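Side-chain contacts in hydroxyethylphosphonate dioxygenase (Streptomyces albus, PDB 6B9R), which probably uses non-haem iron and dioxygen to cleave 2-hydroxyethylphosphonate into hydroxymethylphosphonate and formate: residues A277-L282 with E295-H300; D265-L270 with S283-A288. All coordinates share one frame; numbering follows the deposited sequence.

Contact 1: residues A277-L282 with E295-H300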
ATOM      1  N   ALA A 277      25.216  -2.828  -6.712  1.00 20.48           N
ATOM      2  CA  ALA A 277      25.987  -3.475  -7.756  1.00 22.05           C
ATOM      3  C   ALA A 277      26.042  -2.584  -9.001  1.00 21.41           C
ATOM      4  O   ALA A 277      25.312  -1.597  -9.130  1.00 21.17           O
ATOM      5  CB  ALA A 277      25.375  -4.838  -8.086  1.00 18.52           C
ATOM      6  N   GLU A 278      26.928  -2.940  -9.926  1.00 22.82           N
ATOM      7  CA  GLU A 278      26.973  -2.264 -11.215  1.00 23.44           C
ATOM      8  C   GLU A 278      25.708  -2.580 -12.010  1.00 23.90           C
ATOM      9  O   GLU A 278      25.083  -3.631 -11.829  1.00 22.97           O
ATOM     10  CB  GLU A 278      28.218  -2.690 -12.000  1.00 23.08           C
ATOM     11  CG  GLU A 278      29.519  -2.674 -11.186  1.00 20.78           C
ATOM     12  CD  GLU A 278      29.984  -1.270 -10.840  1.00 33.43           C
ATOM     13  OE1 GLU A 278      30.769  -1.128  -9.878  1.00 40.54           O
ATOM     14  OE2 GLU A 278      29.569  -0.308 -11.527  1.00 37.67           O
ATOM     15  N   TRP A 279      25.311  -1.650 -12.885  1.00 24.01           N
ATOM     16  CA  TRP A 279      24.065  -1.824 -13.638  1.00 24.66           C
ATOM     17  C   TRP A 279      23.967  -3.166 -14.360  1.00 27.40           C
ATOM     18  O   TRP A 279      22.912  -3.816 -14.263  1.00 26.64           O
ATOM     19  CB  TRP A 279      23.873  -0.662 -14.629  1.00 24.79           C
ATOM     20  CG  TRP A 279      23.654   0.648 -13.946  1.00 23.89           C
ATOM     21  CD1 TRP A 279      24.459   1.751 -14.009  1.00 26.50           C
ATOM     22  CD2 TRP A 279      22.586   0.982 -13.047  1.00 21.95           C
ATOM     23  NE1 TRP A 279      23.947   2.757 -13.224  1.00 25.64           N
ATOM     24  CE2 TRP A 279      22.800   2.310 -12.621  1.00 27.79           C
ATOM     25  CE3 TRP A 279      21.469   0.293 -12.567  1.00 31.96           C
ATOM     26  CZ2 TRP A 279      21.939   2.961 -11.738  1.00 28.32           C
ATOM     27  CZ3 TRP A 279      20.613   0.942 -11.692  1.00 31.59           C
ATOM     28  CH2 TRP A 279      20.859   2.262 -11.285  1.00 28.58           C
ATOM     29  N   PRO A 280      24.988  -3.644 -15.074  1.00 23.83           N
ATOM     30  CA  PRO A 280      24.864  -4.969 -15.698  1.00 29.07           C
ATOM     31  C   PRO A 280      24.706  -6.090 -14.688  1.00 29.44           C
ATOM     32  O   PRO A 280      24.022  -7.082 -14.979  1.00 25.59           O
ATOM     33  CB  PRO A 280      26.173  -5.104 -16.493  1.00 25.08           C
ATOM     34  CG  PRO A 280      26.639  -3.713 -16.684  1.00 34.36           C
ATOM     35  CD  PRO A 280      26.273  -3.010 -15.426  1.00 32.60           C
ATOM     36  N   GLU A 281      25.332  -5.964 -13.513  1.00 21.58           N
ATOM     37  CA  GLU A 281      25.130  -6.944 -12.450  1.00 21.26           C
ATOM     38  C   GLU A 281      23.711  -6.880 -11.903  1.00 20.73           C
ATOM     39  O   GLU A 281      23.088  -7.920 -11.647  1.00 22.38           O
ATOM     40  CB  GLU A 281      26.146  -6.716 -11.328  1.00 21.04           C
ATOM     41  CG  GLU A 281      27.577  -6.925 -11.766  1.00 22.71           C
ATOM     42  CD  GLU A 281      28.588  -6.535 -10.699  1.00 26.70           C
ATOM     43  OE1 GLU A 281      28.317  -5.587  -9.937  1.00 24.55           O
ATOM     44  OE2 GLU A 281      29.657  -7.182 -10.621  1.00 30.21           O
ATOM     45  N   LEU A 282      23.185  -5.671 -11.701  1.00 20.08           N
ATOM     46  CA  LEU A 282      21.818  -5.557 -11.201  1.00 23.89           C
ATOM     47  C   LEU A 282      20.829  -6.192 -12.169  1.00 29.35           C
ATOM     48  O   LEU A 282      19.864  -6.846 -11.749  1.00 22.46           O
ATOM     49  CB  LEU A 282      21.461  -4.090 -10.960  1.00 21.26           C
ATOM     50  CG  LEU A 282      22.103  -3.390  -9.761  1.00 27.33           C
ATOM     51  CD1 LEU A 282      21.804  -1.908  -9.815  1.00 28.14           C
ATOM     52  CD2 LEU A 282      21.589  -3.973  -8.457  1.00 32.03           C
ATOM     53  N   GLU A 295      13.316  -3.437  -8.025  1.00 22.52           N
ATOM     54  CA  GLU A 295      13.171  -4.014  -6.697  1.00 17.39           C
ATOM     55  C   GLU A 295      14.490  -4.224  -5.966  1.00 18.75           C
ATOM     56  O   GLU A 295      14.459  -4.508  -4.762  1.00 25.42           O
ATOM     57  CB  GLU A 295      12.412  -5.349  -6.788  1.00 17.34           C
ATOM     58  CG  GLU A 295      11.007  -5.164  -7.323  1.00 18.89           C
ATOM     59  CD  GLU A 295      10.128  -4.342  -6.376  1.00 24.17           C
ATOM     60  OE1 GLU A 295      10.379  -4.352  -5.151  1.00 21.71           O
ATOM     61  OE2 GLU A 295       9.179  -3.690  -6.858  1.00 25.87           O
ATOM     62  N   LEU A 296      15.639  -4.095  -6.641  1.00 17.54           N
ATOM     63  CA  LEU A 296      16.939  -4.211  -5.987  1.00 17.71           C
ATOM     64  C   LEU A 296      17.545  -2.857  -5.641  1.00 23.87           C
ATOM     65  O   LEU A 296      18.629  -2.810  -5.049  1.00 24.21           O
ATOM     66  CB  LEU A 296      17.910  -4.997  -6.871  1.00 21.73           C
ATOM     67  CG  LEU A 296      17.515  -6.440  -7.214  1.00 19.52           C
ATOM     68  CD1 LEU A 296      18.593  -7.075  -8.115  1.00 19.82           C
ATOM     69  CD2 LEU A 296      17.317  -7.286  -5.971  1.00 24.68           C
ATOM     70  N   LEU A 297      16.875  -1.763  -6.000  1.00 22.93           N
ATOM     71  CA  LEU A 297      17.336  -0.412  -5.709  1.00 20.70           C
ATOM     72  C   LEU A 297      16.659   0.097  -4.442  1.00 23.68           C
ATOM     73  O   LEU A 297      15.478  -0.168  -4.213  1.00 21.38           O
ATOM     74  CB  LEU A 297      17.036   0.529  -6.873  1.00 20.31           C
ATOM     75  CG  LEU A 297      17.792   0.259  -8.175  1.00 20.63           C
ATOM     76  CD1 LEU A 297      17.446   1.342  -9.188  1.00 22.32           C
ATOM     77  CD2 LEU A 297      19.294   0.236  -7.910  1.00 22.95           C
ATOM     78  N   VAL A 298      17.413   0.818  -3.619  1.00 21.65           N
ATOM     79  CA  VAL A 298      16.940   1.312  -2.333  1.00 20.95           C
ATOM     80  C   VAL A 298      17.064   2.828  -2.352  1.00 23.85           C
ATOM     81  O   VAL A 298      18.121   3.345  -2.714  1.00 24.29           O
ATOM     82  CB  VAL A 298      17.733   0.725  -1.151  1.00 29.77           C
ATOM     83  CG1 VAL A 298      17.099   1.129   0.175  1.00 26.02           C
ATOM     84  CG2 VAL A 298      17.817  -0.788  -1.262  1.00 25.14           C
ATOM     85  N   PRO A 299      16.035   3.576  -1.978  1.00 25.97           N
ATOM     86  CA  PRO A 299      16.175   5.029  -1.966  1.00 24.57           C
ATOM     87  C   PRO A 299      17.133   5.458  -0.874  1.00 25.23           C
ATOM     88  O   PRO A 299      17.282   4.791   0.153  1.00 27.92           O
ATOM     89  CB  PRO A 299      14.752   5.524  -1.686  1.00 25.43           C
ATOM     90  CG  PRO A 299      14.146   4.419  -0.906  1.00 28.02           C
ATOM     91  CD  PRO A 299      14.707   3.156  -1.512  1.00 30.23           C
ATOM     92  N   HIS A 300      17.827   6.554  -1.142  1.00 29.39           N
ATOM     93  CA  HIS A 300      18.593   7.236  -0.119  1.00 32.98           C
ATOM     94  C   HIS A 300      17.720   8.315   0.495  1.00 37.05           C
ATOM     95  O   HIS A 300      16.669   8.679  -0.039  1.00 43.21           O
ATOM     96  CB  HIS A 300      19.863   7.840  -0.709  1.00 36.48           C
ATOM     97  CG  HIS A 300      20.800   6.823  -1.283  1.00 46.30           C
ATOM     98  ND1 HIS A 300      21.845   6.283  -0.562  1.00 50.94           N
ATOM     99  CD2 HIS A 300      20.848   6.244  -2.506  1.00 52.16           C
ATOM    100  CE1 HIS A 300      22.498   5.419  -1.318  1.00 51.75           C
ATOM    101  NE2 HIS A 300      21.914   5.377  -2.503  1.00 49.81           N
TER

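Contact 2: residues D265-L270 with S283-A288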
ATOM      1  N   ASP A 265      31.827 -15.441  -5.519  1.00 24.70           N
ATOM      2  CA  ASP A 265      32.521 -14.446  -4.701  1.00 25.46           C
ATOM      3  C   ASP A 265      31.877 -13.076  -4.844  1.00 29.20           C
ATOM      4  O   ASP A 265      31.737 -12.336  -3.861  1.00 29.71           O
ATOM      5  CB  ASP A 265      33.998 -14.369  -5.098  1.00 25.56           C
ATOM      6  CG  ASP A 265      34.808 -15.536  -4.574  1.00 37.95           C
ATOM      7  OD1 ASP A 265      34.283 -16.291  -3.730  1.00 44.76           O
ATOM      8  OD2 ASP A 265      35.976 -15.691  -5.004  1.00 43.34           O
ATOM      9  N   ARG A 266      31.469 -12.727  -6.066  1.00 25.41           N
ATOM     10  CA  ARG A 266      30.867 -11.418  -6.295  1.00 22.65           C
ATOM     11  C   ARG A 266      29.484 -11.322  -5.661  1.00 23.43           C
ATOM     12  O   ARG A 266      29.167 -10.317  -5.015  1.00 25.74           O
ATOM     13  CB  ARG A 266      30.804 -11.128  -7.797  1.00 21.95           C
ATOM     14  CG  ARG A 266      30.222  -9.762  -8.157  1.00 24.53           C
ATOM     15  CD  ARG A 266      30.994  -8.615  -7.515  1.00 24.82           C
ATOM     16  NE  ARG A 266      30.524  -7.319  -8.003  1.00 28.56           N
ATOM     17  CZ  ARG A 266      30.695  -6.160  -7.369  1.00 29.79           C
ATOM     18  NH1 ARG A 266      31.333  -6.112  -6.203  1.00 25.17           N
ATOM     19  NH2 ARG A 266      30.222  -5.043  -7.904  1.00 27.01           N
ATOM     20  N   VAL A 267      28.651 -12.360  -5.814  1.00 21.11           N
ATOM     21  CA  VAL A 267      27.327 -12.328  -5.195  1.00 20.53           C
ATOM     22  C   VAL A 267      27.452 -12.199  -3.680  1.00 22.50           C
ATOM     23  O   VAL A 267      26.714 -11.436  -3.041  1.00 20.75           O
ATOM     24  CB  VAL A 267      26.505 -13.570  -5.601  1.00 24.38           C
ATOM     25  CG1 VAL A 267      25.098 -13.511  -4.989  1.00 25.41           C
ATOM     26  CG2 VAL A 267      26.417 -13.677  -7.118  1.00 21.98           C
ATOM     27  N   ALA A 268      28.406 -12.921  -3.084  1.00 27.02           N
ATOM     28  CA  ALA A 268      28.601 -12.825  -1.643  1.00 27.82           C
ATOM     29  C   ALA A 268      29.025 -11.420  -1.244  1.00 23.00           C
ATOM     30  O   ALA A 268      28.492 -10.850  -0.284  1.00 26.38           O
ATOM     31  CB  ALA A 268      29.634 -13.853  -1.180  1.00 27.36           C
ATOM     32  N   ALA A 269      29.963 -10.839  -1.990  1.00 22.68           N
ATOM     33  CA  ALA A 269      30.422  -9.484  -1.700  1.00 26.56           C
ATOM     34  C   ALA A 269      29.288  -8.471  -1.821  1.00 28.78           C
ATOM     35  O   ALA A 269      29.180  -7.551  -1.000  1.00 26.25           O
ATOM     36  CB  ALA A 269      31.575  -9.120  -2.634  1.00 25.50           C
ATOM     37  N   LEU A 270      28.420  -8.626  -2.829  1.00 22.72           N
ATOM     38  CA  LEU A 270      27.300  -7.702  -2.955  1.00 19.97           C
ATOM     39  C   LEU A 270      26.311  -7.849  -1.805  1.00 22.55           C
ATOM     40  O   LEU A 270      25.632  -6.879  -1.454  1.00 25.09           O
ATOM     41  CB  LEU A 270      26.591  -7.904  -4.300  1.00 25.13           C
ATOM     42  CG  LEU A 270      27.404  -7.524  -5.537  1.00 22.64           C
ATOM     43  CD1 LEU A 270      26.709  -7.990  -6.803  1.00 25.41           C
ATOM     44  CD2 LEU A 270      27.646  -6.014  -5.575  1.00 20.51           C
ATOM     45  N   SER A 283      21.047  -6.009 -13.475  1.00 23.73           N
ATOM     46  CA  SER A 283      20.122  -6.581 -14.451  1.00 28.87           C
ATOM     47  C   SER A 283      20.159  -8.099 -14.408  1.00 23.04           C
ATOM     48  O   SER A 283      19.111  -8.754 -14.473  1.00 22.79           O
ATOM     49  CB  SER A 283      20.460  -6.094 -15.860  1.00 32.96           C
ATOM     50  OG  SER A 283      20.396  -4.686 -15.944  1.00 29.96           O
ATOM     51  N   ALA A 284      21.362  -8.673 -14.324  1.00 19.10           N
ATOM     52  CA  ALA A 284      21.506 -10.122 -14.279  1.00 23.56           C
ATOM     53  C   ALA A 284      20.922 -10.690 -12.990  1.00 23.35           C
ATOM     54  O   ALA A 284      20.218 -11.706 -13.014  1.00 22.39           O
ATOM     55  CB  ALA A 284      22.981 -10.501 -14.429  1.00 25.07           C
ATOM     56  N   LEU A 285      21.201 -10.047 -11.856  1.00 19.54           N
ATOM     57  CA  LEU A 285      20.640 -10.516 -10.595  1.00 20.49           C
ATOM     58  C   LEU A 285      19.123 -10.415 -10.601  1.00 19.60           C
ATOM     59  O   LEU A 285      18.432 -11.351 -10.181  1.00 19.63           O
ATOM     60  CB  LEU A 285      21.220  -9.720  -9.425  1.00 19.22           C
ATOM     61  CG  LEU A 285      22.708  -9.904  -9.130  1.00 23.78           C
ATOM     62  CD1 LEU A 285      23.187  -8.822  -8.181  1.00 21.83           C
ATOM     63  CD2 LEU A 285      22.976 -11.292  -8.548  1.00 22.81           C
ATOM     64  N   ALA A 286      18.587  -9.287 -11.074  1.00 18.42           N
ATOM     65  CA  ALA A 286      17.135  -9.114 -11.107  1.00 24.49           C
ATOM     66  C   ALA A 286      16.461 -10.208 -11.925  1.00 23.23           C
ATOM     67  O   ALA A 286      15.482 -10.813 -11.475  1.00 21.42           O
ATOM     68  CB  ALA A 286      16.773  -7.738 -11.661  1.00 19.76           C
ATOM     69  N   GLU A 287      16.980 -10.484 -13.128  1.00 20.46           N
ATOM     70  CA  GLU A 287      16.382 -11.521 -13.967  1.00 25.44           C
ATOM     71  C   GLU A 287      16.443 -12.872 -13.283  1.00 25.09           C
ATOM     72  O   GLU A 287      15.490 -13.659 -13.350  1.00 24.88           O
ATOM     73  CB  GLU A 287      17.084 -11.599 -15.325  1.00 30.03           C
ATOM     74  CG  GLU A 287      16.385 -12.521 -16.350  1.00 41.43           C
ATOM     75  CD  GLU A 287      16.612 -14.036 -16.138  1.00 47.74           C
ATOM     76  OE1 GLU A 287      17.631 -14.449 -15.527  1.00 43.62           O
ATOM     77  OE2 GLU A 287      15.755 -14.828 -16.597  1.00 48.39           O
ATOM     78  N   ALA A 288      17.571 -13.170 -12.635  1.00 19.22           N
ATOM     79  CA  ALA A 288      17.700 -14.441 -11.950  1.00 19.00           C
ATOM     80  C   ALA A 288      16.709 -14.547 -10.806  1.00 23.63           C
ATOM     81  O   ALA A 288      16.247 -15.647 -10.489  1.00 23.86           O
ATOM     82  CB  ALA A 288      19.129 -14.610 -11.437  1.00 23.89           C
TER

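Contact 1: residues A277-L282 with E295-H300
In the Cro/C1-type helix-turn-helix domain, W279 and L282 on the first turn of helix 279-288 meet L296 and L297, where the chain leaves the helical bundle towards strand 307-310. The side chains that meet are all apolar. Of the two L297 methyls, CD1 meets the indole edge of W279, near the ring plane and 4.1 Å from CZ3, while CD2 lies 3.8 Å from CD1 of L282 and also touches CZ3 of W279. The L297 side chain crosses those of W279 and L282 at about right angles, its fork facing both the six-membered ring and the leucine. With CG set anti to the carbonyl carbon (chi1 -66°), W279 carries its benzo edge, CZ3 and CH2, over to the leucine methyls.

The indole is gripped from elsewhere as well: R276 makes a cation-pi contact with it, and W279 of the second subunit stacks on it, which places this contact at the dimer interface. The carbonyl oxygen of L297 also accepts a hydrogen bond from R294 of that subunit.

At the start of the helix E278 is the N-cap, and the carboxylate of E281 folds back to its N-H, with 3.0 Å between E278 N and E281 OE1. The bond arrives on the anti side of the oxygen, 21° out of the carboxylate plane, and makes one half of a capping box.

L296 meets the other methyl of L282, CD2. The two leucines slide past each other in opposite directions, with L282 CD2 resting 4.1 Å from L296 CB. Further along, the tip of L296 lies over the helix backbone, its CD1 at 3.9 Å from the carbonyl oxygen of L282.

Contact 2: residues D265-L270 with S283-A288
One face of the R266 guanidinium is covered by L270, whose CD2 methyl stands 3.5 Å above the plane of the guanidinium, over its centre; the other methyl of L270, CD1, crosses to L285 on helix 279-288. R266 and L270 are one turn apart on helix 264-271, where L270 N is bonded to R266 O. The arginine reaches this position because its chain, after leaving anti to the backbone N, bends at the second torsion (chi2 58°) and runs forward along the helix towards L270. NE is held by a salt bridge to E281, so the flat group is fixed both by a charged partner and by the methyl on its face.

Across the helices the contact rests on L285, which points at helix 264-271 and divides its fork between two residues three positions apart. Its CD1 touches L270 CD1 at 3.9 Å, methyl against methyl, with the two side chains meeting obliquely. Its CD2 lies 4.4 Å from V267 CG2, a looser touch to a side chain that leaves its helix at an angle to the partner. V267 and L285 nonetheless have the nearest backbones, their CA atoms being 8.8 Å apart. The contact is small, burying 98 Å² in all, yet the three touching residues are buried.

The packing joins the third and fourth helices of the Cro/C1-type domain, the third being the second helix of the helix-turn-helix pair by family order. L256 on helix 253-260 touches both V267 and L285, and L262, in the turn before helix 264-271, touches them too, so the apolar cluster continues into the first helix of that pair.

In the fold
Both contacts draw on helix 279-288: contact 1 uses its first turn and contact 2 the turns that follow, with centres 10 Å apart. They join directly. With E281 OE2 2.8 Å from R266 NE, the residue that closes back on the N-cap in contact 1 also holds the arginine of contact 2. A277 CB packs 3.6 Å from L270 CD2, and L296 CD1 lies 4.0 Å from L285 CB, so the two apolar patches touch. Neither contact contributes to the iron site of H149, Q153 and H190 or to the substrate pocket; contact 1 instead faces the second subunit.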